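LbaCas13a H328A (C2c2) (Lachnospiraceae bacterium NK4A179, PDB 5WLH) probably acts as a CRISPR RNA-guided, RNA-targeting nuclease of the Cas13a family, binding its pre-crRNA and cleaving RNA at adenines. Local coordinates at residues 1268-1273 with 1324-1329; 1116-1121 with 1289-1294; 554-559 with 585-590. One frame throughout, in Å; residues are numbered along the deposited sequence.

Contact 1 (1268-1273 with 1324-1329); sequences EVFDRF and ECARIT. With nucleotides of chain B.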
loop_
_atom_site.group_PDB
_atom_site.type_symbol
_atom_site.label_atom_id
_atom_site.label_comp_id
_atom_site.label_asym_id
_atom_site.label_seq_id
_atom_site.Cartn_x
_atom_site.Cartn_y
_atom_site.Cartn_z
ATOM N N GLU A 1268 8.339 -10.603 -12.741
ATOM C CA GLU A 1268 9.762 -10.514 -12.450
ATOM C C GLU A 1268 10.011 -9.776 -11.142
ATOM O O GLU A 1268 10.961 -10.105 -10.420
ATOM C CB GLU A 1268 10.517 -9.854 -13.603
ATOM C CG GLU A 1268 12.021 -9.882 -13.336
ATOM C CD GLU A 1268 12.842 -9.323 -14.472
ATOM O OE1 GLU A 1268 14.076 -9.268 -14.310
ATOM O OE2 GLU A 1268 12.259 -8.935 -15.508
ATOM N N VAL A 1269 9.168 -8.793 -10.815
ATOM C CA VAL A 1269 9.242 -8.173 -9.495
ATOM C C VAL A 1269 9.045 -9.234 -8.420
ATOM O O VAL A 1269 9.850 -9.373 -7.495
ATOM C CB VAL A 1269 8.207 -7.034 -9.384
ATOM C CG1 VAL A 1269 8.061 -6.572 -7.917
ATOM C CG2 VAL A 1269 8.604 -5.864 -10.279
ATOM N N PHE A 1270 7.975 -10.016 -8.544
ATOM C CA PHE A 1270 7.724 -11.103 -7.604
ATOM C C PHE A 1270 8.912 -12.058 -7.530
ATOM O O PHE A 1270 9.290 -12.512 -6.448
ATOM C CB PHE A 1270 6.464 -11.868 -8.022
ATOM C CG PHE A 1270 6.108 -13.002 -7.113
ATOM C CD1 PHE A 1270 5.756 -12.759 -5.788
ATOM C CD2 PHE A 1270 6.064 -14.311 -7.595
ATOM C CE1 PHE A 1270 5.419 -13.792 -4.933
ATOM C CE2 PHE A 1270 5.726 -15.357 -6.760
ATOM C CZ PHE A 1270 5.379 -15.103 -5.430
ATOM N N ASP A 1271 9.499 -12.377 -8.675
ATOM C CA ASP A 1271 10.545 -13.388 -8.699
ATOM C C ASP A 1271 11.810 -12.901 -8.013
ATOM O O ASP A 1271 12.429 -13.650 -7.245
ATOM C CB ASP A 1271 10.858 -13.796 -10.132
ATOM C CG ASP A 1271 11.949 -14.850 -10.187
ATOM O OD1 ASP A 1271 11.619 -16.058 -10.095
ATOM O OD2 ASP A 1271 13.129 -14.464 -10.273
ATOM N N ARG A 1272 12.218 -11.644 -8.262
ATOM C CA ARG A 1272 13.538 -11.256 -7.778
ATOM C C ARG A 1272 13.739 -9.790 -7.419
ATOM O O ARG A 1272 14.879 -9.421 -7.120
ATOM C CB ARG A 1272 14.617 -11.637 -8.813
ATOM C CG ARG A 1272 14.444 -11.017 -10.195
ATOM C CD ARG A 1272 15.645 -11.432 -11.058
ATOM N NE ARG A 1272 15.520 -11.081 -12.467
ATOM C CZ ARG A 1272 16.415 -11.456 -13.380
ATOM N NH1 ARG A 1272 17.462 -12.185 -13.000
ATOM N NH2 ARG A 1272 16.273 -11.105 -14.648
ATOM N N PHE A 1273 12.714 -8.930 -7.426
ATOM C CA PHE A 1273 12.990 -7.553 -7.039
ATOM C C PHE A 1273 13.025 -7.396 -5.523
ATOM O O PHE A 1273 13.745 -6.539 -4.998
ATOM C CB PHE A 1273 11.941 -6.630 -7.662
ATOM C CG PHE A 1273 12.350 -5.190 -7.743
ATOM C CD1 PHE A 1273 13.372 -4.782 -8.591
ATOM C CD2 PHE A 1273 11.688 -4.230 -6.976
ATOM C CE1 PHE A 1273 13.735 -3.453 -8.667
ATOM C CE2 PHE A 1273 12.048 -2.889 -7.061
ATOM C CZ PHE A 1273 13.059 -2.501 -7.911
ATOM N N GLU A 1324 14.848 -20.505 -15.311
ATOM C CA GLU A 1324 13.425 -20.418 -15.000
ATOM C C GLU A 1324 13.145 -19.230 -14.074
ATOM O O GLU A 1324 13.998 -18.804 -13.296
ATOM C CB GLU A 1324 12.939 -21.714 -14.366
ATOM C CG GLU A 1324 13.258 -22.946 -15.196
ATOM C CD GLU A 1324 12.054 -23.826 -15.408
ATOM O OE1 GLU A 1324 11.988 -24.899 -14.767
ATOM O OE2 GLU A 1324 11.171 -23.440 -16.211
ATOM N N CYS A 1325 11.935 -18.682 -14.186
ATOM C CA CYS A 1325 11.532 -17.493 -13.443
ATOM C C CYS A 1325 10.080 -17.676 -13.039
ATOM O O CYS A 1325 9.316 -18.310 -13.769
ATOM C CB CYS A 1325 11.670 -16.230 -14.310
ATOM S SG CYS A 1325 11.185 -14.649 -13.512
ATOM N N ALA A 1326 9.700 -17.147 -11.866
ATOM C CA ALA A 1326 8.279 -17.149 -11.517
ATOM C C ALA A 1326 7.490 -16.479 -12.628
ATOM O O ALA A 1326 7.903 -15.454 -13.173
ATOM C CB ALA A 1326 8.028 -16.407 -10.201
ATOM N N ARG A 1327 6.335 -17.050 -12.963
ATOM C CA ARG A 1327 5.450 -16.434 -13.941
ATOM C C ARG A 1327 4.060 -16.390 -13.330
ATOM O O ARG A 1327 3.473 -17.437 -13.035
ATOM C CB ARG A 1327 5.440 -17.197 -15.268
ATOM C CG ARG A 1327 4.557 -16.537 -16.319
ATOM C CD ARG A 1327 4.979 -16.940 -17.730
ATOM N NE ARG A 1327 4.148 -18.029 -18.214
ATOM C CZ ARG A 1327 2.924 -17.859 -18.700
ATOM N NH1 ARG A 1327 2.226 -18.907 -19.105
ATOM N NH2 ARG A 1327 2.402 -16.640 -18.783
ATOM N N ILE A 1328 3.564 -15.183 -13.096
ATOM C CA ILE A 1328 2.189 -14.984 -12.653
ATOM C C ILE A 1328 1.325 -14.906 -13.896
ATOM O O ILE A 1328 1.551 -14.068 -14.775
ATOM C CB ILE A 1328 2.049 -13.706 -11.812
ATOM C CG1 ILE A 1328 2.991 -13.752 -10.593
ATOM C CG2 ILE A 1328 0.608 -13.496 -11.423
ATOM C CD1 ILE A 1328 3.148 -12.382 -9.885
ATOM N N THR A 1329 0.349 -15.789 -13.988
ATOM C CA THR A 1329 -0.551 -15.677 -15.111
ATOM C C THR A 1329 -1.946 -15.798 -14.539
ATOM O O THR A 1329 -2.108 -15.845 -13.311
ATOM C CB THR A 1329 -0.249 -16.744 -16.168
ATOM O OG1 THR A 1329 -0.956 -16.423 -17.371
ATOM C CG2 THR A 1329 -0.638 -18.127 -15.666
ATOM P P A B 3 17.724 -21.239 -6.030
ATOM O OP1 A B 3 16.723 -21.254 -4.929
ATOM O OP2 A B 3 18.482 -22.468 -6.377
ATOM O "O5'" A B 3 17.059 -20.777 -7.392
ATOM C "C5'" A B 3 15.694 -20.970 -7.611
ATOM C "C4'" A B 3 15.082 -19.738 -8.204
ATOM O "O4'" A B 3 15.079 -19.878 -9.647
ATOM C "C3'" A B 3 13.624 -19.559 -7.817
ATOM O "O3'" A B 3 13.484 -18.810 -6.623
ATOM C "C2'" A B 3 13.012 -18.921 -9.045
ATOM O "O2'" A B 3 13.347 -17.543 -9.095
ATOM C "C1'" A B 3 13.796 -19.628 -10.150
ATOM N N9 A B 3 13.226 -20.939 -10.507
ATOM C C8 A B 3 13.848 -22.171 -10.386
ATOM N N7 A B 3 13.115 -23.176 -10.808
ATOM C C5 A B 3 11.937 -22.563 -11.231
ATOM C C6 A B 3 10.759 -23.071 -11.805
ATOM N N6 A B 3 10.568 -24.376 -12.022
ATOM N N1 A B 3 9.773 -22.202 -12.134
ATOM C C2 A B 3 9.978 -20.898 -11.901
ATOM N N3 A B 3 11.048 -20.305 -11.372
ATOM C C4 A B 3 11.996 -21.195 -11.059
ATOM P P A B 4 12.541 -19.352 -5.450
ATOM O OP1 A B 4 12.654 -18.369 -4.328
ATOM O OP2 A B 4 12.796 -20.797 -5.216
ATOM O "O5'" A B 4 11.081 -19.247 -6.063
ATOM C "C5'" A B 4 10.554 -17.994 -6.468
ATOM C "C4'" A B 4 9.266 -18.193 -7.209
ATOM O "O4'" A B 4 9.513 -18.955 -8.415
ATOM C "C3'" A B 4 8.220 -19.005 -6.473
ATOM O "O3'" A B 4 7.496 -18.228 -5.542
ATOM C "C2'" A B 4 7.366 -19.547 -7.609
ATOM O "O2'" A B 4 6.518 -18.529 -8.126
ATOM C "C1'" A B 4 8.434 -19.832 -8.658
ATOM N N9 A B 4 8.949 -21.211 -8.573
ATOM C C8 A B 4 10.121 -21.673 -8.027
ATOM N N7 A B 4 10.277 -22.974 -8.155
ATOM C C5 A B 4 9.140 -23.379 -8.844
ATOM C C6 A B 4 8.670 -24.633 -9.297
ATOM N N6 A B 4 9.324 -25.785 -9.137
ATOM N N1 A B 4 7.490 -24.655 -9.953
ATOM C C2 A B 4 6.812 -23.517 -10.130
ATOM N N3 A B 4 7.148 -22.286 -9.745
ATOM C C4 A B 4 8.317 -22.297 -9.101
#

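Contact 2 (1116-1121 with 1289-1294); sequences DELQGQ and YNILLQ. With nucleotides of chain B.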
loop_
_atom_site.group_PDB
_atom_site.type_symbol
_atom_site.label_atom_id
_atom_site.label_comp_id
_atom_site.label_asym_id
_atom_site.label_seq_id
_atom_site.Cartn_x
_atom_site.Cartn_y
_atom_site.Cartn_z
ATOM N N ASP A 1116 -1.703 3.522 -15.600
ATOM C CA ASP A 1116 -0.967 4.422 -14.710
ATOM C C ASP A 1116 -0.884 3.861 -13.296
ATOM O O ASP A 1116 0.120 4.054 -12.601
ATOM C CB ASP A 1116 -1.625 5.796 -14.663
ATOM C CG ASP A 1116 -1.410 6.591 -15.923
ATOM O OD1 ASP A 1116 -0.502 6.231 -16.706
ATOM O OD2 ASP A 1116 -2.158 7.575 -16.115
ATOM N N GLU A 1117 -1.957 3.229 -12.817
ATOM C CA GLU A 1117 -1.892 2.676 -11.464
ATOM C C GLU A 1117 -0.983 1.455 -11.405
ATOM O O GLU A 1117 -0.258 1.258 -10.418
ATOM C CB GLU A 1117 -3.279 2.312 -10.948
ATOM C CG GLU A 1117 -4.154 3.508 -10.700
ATOM C CD GLU A 1117 -5.594 3.129 -10.440
ATOM O OE1 GLU A 1117 -5.866 1.934 -10.184
ATOM O OE2 GLU A 1117 -6.454 4.033 -10.482
ATOM N N LEU A 1118 -1.022 0.602 -12.433
ATOM C CA LEU A 1118 -0.082 -0.515 -12.456
ATOM C C LEU A 1118 1.350 -0.025 -12.554
ATOM O O LEU A 1118 2.245 -0.555 -11.880
ATOM C CB LEU A 1118 -0.388 -1.442 -13.631
ATOM C CG LEU A 1118 -1.752 -2.119 -13.515
ATOM C CD1 LEU A 1118 -2.070 -2.800 -14.836
ATOM C CD2 LEU A 1118 -1.757 -3.116 -12.367
ATOM N N GLN A 1119 1.587 0.990 -13.392
ATOM C CA GLN A 1119 2.943 1.492 -13.573
ATOM C C GLN A 1119 3.378 2.261 -12.339
ATOM O O GLN A 1119 4.528 2.162 -11.905
ATOM C CB GLN A 1119 2.995 2.404 -14.802
ATOM C CG GLN A 1119 4.298 3.177 -14.976
ATOM C CD GLN A 1119 5.438 2.317 -15.460
ATOM O OE1 GLN A 1119 5.381 1.091 -15.407
ATOM N NE2 GLN A 1119 6.499 2.962 -15.927
ATOM N N GLY A 1120 2.455 3.023 -11.764
ATOM C CA GLY A 1120 2.771 3.768 -10.556
ATOM C C GLY A 1120 3.129 2.859 -9.398
ATOM O O GLY A 1120 4.024 3.165 -8.619
ATOM N N GLN A 1121 2.450 1.715 -9.275
ATOM C CA GLN A 1121 2.817 0.812 -8.192
ATOM C C GLN A 1121 4.206 0.230 -8.425
ATOM O O GLN A 1121 4.980 0.041 -7.485
ATOM C CB GLN A 1121 1.773 -0.306 -8.065
ATOM C CG GLN A 1121 2.115 -1.353 -6.992
ATOM C CD GLN A 1121 2.191 -0.749 -5.599
ATOM O OE1 GLN A 1121 1.198 -0.226 -5.079
ATOM N NE2 GLN A 1121 3.377 -0.817 -4.984
ATOM N N TYR A 1289 -3.678 -7.924 -7.672
ATOM C CA TYR A 1289 -5.085 -8.323 -7.602
ATOM C C TYR A 1289 -5.957 -7.187 -7.056
ATOM O O TYR A 1289 -7.059 -6.923 -7.564
ATOM C CB TYR A 1289 -5.179 -9.575 -6.738
ATOM C CG TYR A 1289 -6.576 -9.939 -6.293
ATOM C CD1 TYR A 1289 -7.364 -10.793 -7.062
ATOM C CD2 TYR A 1289 -7.093 -9.466 -5.089
ATOM C CE1 TYR A 1289 -8.641 -11.143 -6.659
ATOM C CE2 TYR A 1289 -8.380 -9.807 -4.686
ATOM C CZ TYR A 1289 -9.138 -10.649 -5.476
ATOM O OH TYR A 1289 -10.409 -10.996 -5.083
ATOM N N ASN A 1290 -5.474 -6.496 -6.023
ATOM C CA ASN A 1290 -6.238 -5.390 -5.445
ATOM C C ASN A 1290 -6.445 -4.269 -6.450
ATOM O O ASN A 1290 -7.534 -3.684 -6.521
ATOM C CB ASN A 1290 -5.515 -4.816 -4.217
ATOM C CG ASN A 1290 -5.440 -5.776 -3.064
ATOM O OD1 ASN A 1290 -6.148 -6.780 -3.013
ATOM N ND2 ASN A 1290 -4.563 -5.459 -2.098
ATOM N N ILE A 1291 -5.397 -3.915 -7.206
ATOM C CA ILE A 1291 -5.536 -2.855 -8.203
ATOM C C ILE A 1291 -6.639 -3.206 -9.191
ATOM O O ILE A 1291 -7.508 -2.384 -9.501
ATOM C CB ILE A 1291 -4.196 -2.609 -8.917
ATOM C CG1 ILE A 1291 -3.201 -1.987 -7.938
ATOM C CG2 ILE A 1291 -4.415 -1.744 -10.156
ATOM C CD1 ILE A 1291 -1.762 -1.939 -8.483
ATOM N N LEU A 1292 -6.646 -4.448 -9.668
ATOM C CA LEU A 1292 -7.707 -4.870 -10.583
ATOM C C LEU A 1292 -9.072 -4.876 -9.903
ATOM O O LEU A 1292 -10.072 -4.445 -10.496
ATOM C CB LEU A 1292 -7.377 -6.254 -11.142
ATOM C CG LEU A 1292 -6.053 -6.168 -11.905
ATOM C CD1 LEU A 1292 -5.409 -7.563 -12.044
ATOM C CD2 LEU A 1292 -6.280 -5.539 -13.268
ATOM N N LEU A 1293 -9.138 -5.369 -8.666
ATOM C CA LEU A 1293 -10.411 -5.407 -7.958
ATOM C C LEU A 1293 -10.951 -4.004 -7.697
ATOM O O LEU A 1293 -12.179 -3.806 -7.681
ATOM C CB LEU A 1293 -10.258 -6.178 -6.655
ATOM C CG LEU A 1293 -11.554 -6.634 -5.972
ATOM C CD1 LEU A 1293 -12.405 -7.377 -6.971
ATOM C CD2 LEU A 1293 -11.234 -7.543 -4.792
ATOM N N GLN A 1294 -10.063 -3.013 -7.508
ATOM C CA GLN A 1294 -10.529 -1.629 -7.366
ATOM C C GLN A 1294 -11.343 -1.194 -8.567
ATOM O O GLN A 1294 -12.204 -0.304 -8.453
ATOM C CB GLN A 1294 -9.356 -0.658 -7.201
ATOM C CG GLN A 1294 -8.882 -0.523 -5.782
ATOM C CD GLN A 1294 -7.478 0.035 -5.703
ATOM O OE1 GLN A 1294 -6.655 -0.422 -4.902
ATOM N NE2 GLN A 1294 -7.195 1.026 -6.531
ATOM P P C B 30 -3.791 -1.937 -0.799
ATOM O OP1 C B 30 -4.379 -2.445 -2.064
ATOM O OP2 C B 30 -3.434 -0.499 -0.647
ATOM O "O5'" C B 30 -4.772 -2.268 0.399
ATOM C "C5'" C B 30 -5.481 -3.501 0.456
ATOM C "C4'" C B 30 -6.256 -3.610 1.744
ATOM O "O4'" C B 30 -5.359 -3.443 2.873
ATOM C "C3'" C B 30 -7.317 -2.546 1.969
ATOM O "O3'" C B 30 -8.519 -2.833 1.285
ATOM C "C2'" C B 30 -7.481 -2.547 3.484
ATOM O "O2'" C B 30 -8.304 -3.617 3.887
ATOM C "C1'" C B 30 -6.050 -2.843 3.948
ATOM N N1 C B 30 -5.333 -1.619 4.349
ATOM C C2 C B 30 -5.681 -1.069 5.579
ATOM O O2 C B 30 -6.564 -1.605 6.245
ATOM N N3 C B 30 -5.054 0.034 6.003
ATOM C C4 C B 30 -4.109 0.575 5.255
ATOM N N4 C B 30 -3.537 1.673 5.749
ATOM C C5 C B 30 -3.719 0.043 3.987
ATOM C C6 C B 30 -4.353 -1.071 3.571
#

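Contact 3 (554-559 with 585-590); sequences KDKETL and GKDDVD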
loop_
_atom_site.group_PDB
_atom_site.type_symbol
_atom_site.label_atom_id
_atom_site.label_comp_id
_atom_site.label_asym_id
_atom_site.label_seq_id
_atom_site.Cartn_x
_atom_site.Cartn_y
_atom_site.Cartn_z
ATOM N N LYS A 554 11.973 16.223 -30.942
ATOM C CA LYS A 554 11.053 15.765 -31.978
ATOM C C LYS A 554 10.777 16.850 -33.006
ATOM O O LYS A 554 10.548 16.542 -34.180
ATOM C CB LYS A 554 9.723 15.318 -31.361
ATOM C CG LYS A 554 9.686 13.889 -30.834
ATOM C CD LYS A 554 8.377 13.619 -30.078
ATOM C CE LYS A 554 8.011 12.145 -30.085
ATOM N NZ LYS A 554 6.712 11.859 -29.395
ATOM N N ASP A 555 10.785 18.114 -32.582
ATOM C CA ASP A 555 10.444 19.240 -33.443
ATOM C C ASP A 555 10.764 20.540 -32.723
ATOM O O ASP A 555 9.897 21.119 -32.056
ATOM C CB ASP A 555 8.965 19.198 -33.842
ATOM C CG ASP A 555 8.618 20.207 -34.937
ATOM O OD1 ASP A 555 9.384 21.171 -35.151
ATOM O OD2 ASP A 555 7.565 20.033 -35.584
ATOM N N LYS A 556 12.003 21.013 -32.871
ATOM C CA LYS A 556 12.438 22.214 -32.176
ATOM C C LYS A 556 11.615 23.435 -32.563
ATOM O O LYS A 556 11.499 24.371 -31.764
ATOM C CB LYS A 556 13.932 22.439 -32.455
ATOM C CG LYS A 556 14.506 23.737 -31.932
ATOM C CD LYS A 556 16.027 23.706 -31.971
ATOM C CE LYS A 556 16.601 25.099 -31.810
ATOM N NZ LYS A 556 15.562 26.058 -31.338
ATOM N N GLU A 557 11.006 23.436 -33.750
ATOM C CA GLU A 557 10.279 24.623 -34.192
ATOM C C GLU A 557 8.922 24.777 -33.508
ATOM O O GLU A 557 8.423 25.899 -33.390
ATOM C CB GLU A 557 10.109 24.594 -35.713
ATOM C CG GLU A 557 11.430 24.538 -36.483
ATOM C CD GLU A 557 12.501 25.464 -35.911
ATOM O OE1 GLU A 557 12.232 26.678 -35.766
ATOM O OE2 GLU A 557 13.613 24.976 -35.608
ATOM N N THR A 558 8.301 23.687 -33.059
ATOM C CA THR A 558 7.042 23.771 -32.324
ATOM C C THR A 558 7.223 23.488 -30.838
ATOM O O THR A 558 6.230 23.309 -30.122
ATOM C CB THR A 558 6.005 22.810 -32.907
ATOM O OG1 THR A 558 6.524 21.477 -32.862
ATOM C CG2 THR A 558 5.669 23.193 -34.345
ATOM N N LEU A 559 8.472 23.481 -30.367
ATOM C CA LEU A 559 8.784 23.060 -29.005
ATOM C C LEU A 559 8.027 23.879 -27.965
ATOM O O LEU A 559 7.416 23.317 -27.050
ATOM C CB LEU A 559 10.292 23.159 -28.777
ATOM C CG LEU A 559 10.733 22.748 -27.377
ATOM C CD1 LEU A 559 10.151 21.351 -27.028
ATOM C CD2 LEU A 559 12.259 22.763 -27.265
ATOM N N GLY A 585 21.310 34.049 -25.718
ATOM C CA GLY A 585 21.110 32.946 -26.634
ATOM C C GLY A 585 20.075 31.930 -26.208
ATOM O O GLY A 585 19.878 30.932 -26.907
ATOM N N LYS A 586 19.404 32.148 -25.080
ATOM C CA LYS A 586 18.442 31.178 -24.575
ATOM C C LYS A 586 17.189 31.162 -25.440
ATOM O O LYS A 586 16.659 32.215 -25.801
ATOM C CB LYS A 586 18.075 31.500 -23.127
ATOM C CG LYS A 586 19.119 31.056 -22.129
ATOM C CD LYS A 586 18.890 31.691 -20.774
ATOM C CE LYS A 586 19.977 31.274 -19.793
ATOM N NZ LYS A 586 19.918 32.052 -18.519
ATOM N N ASP A 587 16.715 29.959 -25.762
ATOM C CA ASP A 587 15.552 29.777 -26.628
ATOM C C ASP A 587 14.630 28.727 -26.007
ATOM O O ASP A 587 14.691 28.425 -24.808
ATOM C CB ASP A 587 15.985 29.400 -28.053
ATOM C CG ASP A 587 16.754 28.082 -28.119
ATOM O OD1 ASP A 587 16.779 27.316 -27.132
ATOM O OD2 ASP A 587 17.350 27.804 -29.180
ATOM N N ASP A 588 13.776 28.124 -26.836
ATOM C CA ASP A 588 12.787 27.186 -26.316
ATOM C C ASP A 588 13.413 25.872 -25.864
ATOM O O ASP A 588 12.809 25.161 -25.058
ATOM C CB ASP A 588 11.702 26.950 -27.364
ATOM C CG ASP A 588 10.834 28.183 -27.574
ATOM O OD1 ASP A 588 10.480 28.845 -26.570
ATOM O OD2 ASP A 588 10.503 28.496 -28.738
ATOM N N VAL A 589 14.615 25.547 -26.346
ATOM C CA VAL A 589 15.333 24.385 -25.834
ATOM C C VAL A 589 15.758 24.611 -24.386
ATOM O O VAL A 589 15.730 23.686 -23.566
ATOM C CB VAL A 589 16.537 24.063 -26.734
ATOM C CG1 VAL A 589 17.319 22.919 -26.162
ATOM C CG2 VAL A 589 16.062 23.729 -28.150
ATOM N N ASP A 590 16.152 25.838 -24.044
ATOM C CA ASP A 590 16.468 26.135 -22.650
ATOM C C ASP A 590 15.209 26.160 -21.798
ATOM O O ASP A 590 15.259 25.850 -20.601
ATOM C CB ASP A 590 17.209 27.464 -22.550
ATOM C CG ASP A 590 18.427 27.512 -23.456
ATOM O OD1 ASP A 590 19.477 26.946 -23.078
ATOM O OD2 ASP A 590 18.319 28.094 -24.554
HETATM O O HOH W 1 9.338 26.797 -30.141
#

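Contact 1 (1268-1273 with 1324-1329)
At the border of a four-stranded antiparallel sheet, where the pre-crRNA lies against the protein, Asp1271 of helix 1262-1273 meets Ala1326 of the edge strand 1321-1330. The backbones of Cys1325, Arg1327 and Thr1329 pair with strand 1297-1310, leaving the amides of Ala1326 and Ile1328 to the helix side. Ala1326 N donates to Asp1271 OD1 over 2.8 Å in a straight bond (180°), arriving 43° above the carboxylate plane; Ser1267 takes the amide of Ile1328. Asp1271 holds its CG anti to the backbone N (chi1 180°), which carries the carboxylate out to the strand and past the thiol of Cys1325, whose SG lies 3.4 Å from Asp1271 CG. The same OD1 accepts a very short bond, 2.5 Å, from O2' of A3 of chain B, while OD2 makes a salt bridge with Lys1308.

Next to this polar point, toward Ile1328, the seam is apolar. Phe1270 CD2 rests 3.9 Å from Ala1326 CB, and Phe1270 CB lies 3.8 Å from Ile1328 CD1, the two side chains crossing at about a right angle. Small Ala1326 suits a strand position that also borders the RNA: its CB is 3.3 Å from O2' of A4 of chain B, an atom that sits at the edge of the Phe1270 ring, near its plane. On the helix itself Arg1272 grips Glu1268 OE1 side-on with NE and NH2.

If the very short distance is taken at face value, one carboxylate oxygen joins helix, sheet edge and a ribose hydroxyl, a group that DNA lacks, consistent with recognition of RNA through its sugar.

Contact 2 (1116-1121 with 1289-1294)
Ile1291 reaches across to Leu1118, Glu1117 and Gln1121, and its two branches divide the work. CG1 stands anti to the carbonyl carbon (chi1 -69°) and the chain continues extended, which carries CD1 to Gln1121, 3.9 Å from Gln1121 CB. The shorter branch, CG2, meets Leu1118 CD2 at 3.7 Å. Isoleucine suits the place because its two unequal branches diverge from CB, one short and one long, and reach different neighbours. Leu1118 sends only the end of its side chain to the contact, while Gln1121 touches with its aliphatic base and its chain turns at chi2 (62°).

The segments belong to helices 1106-1145 and 1284-1294, which run nearly antiparallel (156°) with axes 10.5 Å apart, in what family and sequence suggest is the C-terminal HEPN nuclease domain. At that spacing the helices meet through side chains, with no backbone-to-backbone contact. Tyr1266 packs against both Ile1291 and Gln1121.

Glu1117, stretched out past its CG, runs alongside Ile1291 and antiparallel to it, but its OE1 stays 4.0 Å from Gln1294 NE2 and is hydrogen-bonded to His1295 instead. On another side of its helix, Asn1290 ND2 donates to OP1 of C30 of chain B over 3.0 Å, a bent bond; Met824 and Lys826 hold the same amide through their backbones.

Contact 3 (554-559 with 585-590)
The charged part of the contact joins Lys556 to Asp587. Lys556 runs almost fully extended until its last torsion, where it bends so that NZ comes 3.3 Å from Asp587 OD2, a salt bridge whose hydrogen bond is weak. The two side chains cross at about a right angle. A lysine suits this partly exposed place, since its methylenes can cross over a hydrophobic neighbour and still deliver a charge at the end.

The second group of bonds is internal to 585-590 and forms a capping box at the start of helix 588-602. Asp587, the N-cap residue, carries its CG between the backbone N and the carbonyl carbon (chi1 62°), folding OD1 back over Val589 N at 2.9 Å; the bond to Asp590 N is weak. In return Asp587 N donates over 2.7 Å to Asp590 OD2, which accepts with its anti lone pair. Asp587 OD1 and Asp590 OD2, both acceptors, lie close together, and Lys533, in a salt bridge with Asp590 OD2, probably offsets their repulsion. The capped helix runs into an R-X4-H sequence, consistent with the first HEPN domain.

Van der Waals contacts fill the space beside the cap. Lys556 CD passes 3.8 Å from Val589 CG2, and Leu559 CD2 lies 4.0 Å from the same methyl. Leu559, at the start of helix 559-564, also sets CD2 3.3 Å from Asp588 O, a close approach of a methyl to a carbonyl oxygen. Leu553 packs on both Leu559 and Val589.

Water adds another link: one molecule donates to Asp588 OD2 and, weakly, to Glu557 O, while Arg560 takes Asp588 OD1 in a salt bridge.

From the N terminus, contact 3 comes first: 554-559 meets 585-590 after 25 intervening residues, a short local loop that brings together the starts of helices 559-564 and 588-602. It is complete before the others begin and lies apart, its centre about 43 Å from that of contact 1 and 36 Å from that of contact 2. Contact 2 opens at 1116-1121; contact 1 opens at 1268-1273 before 1289-1294 closes contact 2, and 1324-1329 then closes contact 1. These two therefore cross, tying helices 1106-1145, 1262-1273 and 1284-1294 to the edge strand 1321-1330, with centres about 17 Å apart and RNA beside each.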